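VAL-1 (Chlorella virus, PDB 3GNE) probably cleaves alginate by beta-elimination, as an alginate lyase of polysaccharide lyase family 14. Local coordinates at residues A30-T33 with R38-K41. Residues are numbered along the deposited sequence; the frame is centred on the assembly and turned at random.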
# COMPACT_ATOMS: atom_id res chain seq x y z
N ALA A 30 -7.02 5.81 16.07
CA ALA A 30 -8.30 6.47 16.20
C ALA A 30 -8.49 7.50 15.10
O ALA A 30 -7.56 8.20 14.71
CB ALA A 30 -8.42 7.19 17.57
N VAL A 31 -9.73 7.59 14.63
CA VAL A 31 -10.11 8.74 13.81
C VAL A 31 -10.24 9.96 14.70
O VAL A 31 -10.89 9.94 15.74
CB VAL A 31 -11.45 8.45 13.05
CG1 VAL A 31 -11.96 9.65 12.30
CG2 VAL A 31 -11.21 7.32 12.07
N THR A 32 -9.59 11.05 14.30
CA THR A 32 -9.55 12.26 15.12
C THR A 32 -9.29 13.42 14.21
O THR A 32 -9.31 13.30 12.97
CB THR A 32 -8.51 12.08 16.25
OG1 THR A 32 -8.64 13.15 17.19
CG2 THR A 32 -7.09 12.08 15.69
N THR A 33 -9.09 14.57 14.86
CA THR A 33 -8.75 15.78 14.12
C THR A 33 -7.34 16.22 14.49
O THR A 33 -7.03 16.25 15.68
CB THR A 33 -9.74 16.90 14.50
OG1 THR A 33 -11.02 16.50 13.98
CG2 THR A 33 -9.39 18.21 13.81
N ARG A 38 -9.42 15.79 9.15
CA ARG A 38 -9.94 14.55 9.74
C ARG A 38 -8.92 13.48 9.38
O ARG A 38 -8.67 13.36 8.18
CB ARG A 38 -11.35 14.25 9.21
CG ARG A 38 -12.08 13.27 10.13
CD ARG A 38 -12.48 13.96 11.42
NE ARG A 38 -13.28 13.12 12.29
CZ ARG A 38 -13.34 13.05 13.61
NH1 ARG A 38 -12.61 13.83 14.38
NH2 ARG A 38 -14.14 12.21 14.24
N VAL A 39 -8.35 12.82 10.37
CA VAL A 39 -7.25 11.91 10.14
C VAL A 39 -7.47 10.61 10.90
O VAL A 39 -8.32 10.50 11.76
CB VAL A 39 -5.92 12.54 10.66
CG1 VAL A 39 -5.73 13.94 10.09
CG2 VAL A 39 -5.88 12.55 12.17
N VAL A 40 -6.62 9.61 10.57
CA VAL A 40 -6.43 8.50 11.50
C VAL A 40 -5.07 8.73 12.16
O VAL A 40 -4.05 8.88 11.49
CB VAL A 40 -6.46 7.12 10.82
CG1 VAL A 40 -6.36 6.04 11.89
CG2 VAL A 40 -7.75 6.94 10.02
N LYS A 41 -5.12 8.78 13.51
CA LYS A 41 -3.90 8.79 14.31
C LYS A 41 -3.48 7.32 14.43
O LYS A 41 -4.15 6.56 15.14
CB LYS A 41 -4.17 9.41 15.67
CG LYS A 41 -2.97 9.47 16.62
CD LYS A 41 -3.45 9.91 18.02
CE LYS A 41 -2.33 10.31 18.94
NZ LYS A 41 -2.76 11.13 20.10
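With CG turned opposite the backbone N (chi1 -161°) and the chain bent at chi2 (72°), Arg-38 reaches across to the neighbouring strand and meets Thr-33 at about a right angle. Arg-38 NH1 donates to Thr-33 OG1 at 3.1 Å, the hydroxyl lying at the guanidinium edge, close to its plane; OG1 stands beside the backbone N of its own residue, opposite the carbonyl carbon. Over one face of the guanidinium come Thr-32 N, offset toward the rim, and Val-31 CG1, which is 3.7 Å from Arg-38 NE. On this same side, Val-31 and Val-40 meet through their CG2 methyls, 4.0 Å apart, and both also pack on Leu-9. The two segments are the arms of an antiparallel beta hairpin, in which strand 37-44 lies between strand 30-34 and strand 231-241 in one of the sheets of this concanavalin-clan fold. Two backbone bonds join Ala-30 to Lys-41, and two more join Thr-32 to Val-39, with Val-39 N to Thr-32 O at 2.8 Å. On the other face, the side chains of Thr-32 and Val-39 run side by side, pointing the same way, with their CG2 methyls 3.8 Å apart, and Val-39 also packs against Trp-165, Tyr-234 and Thr-236.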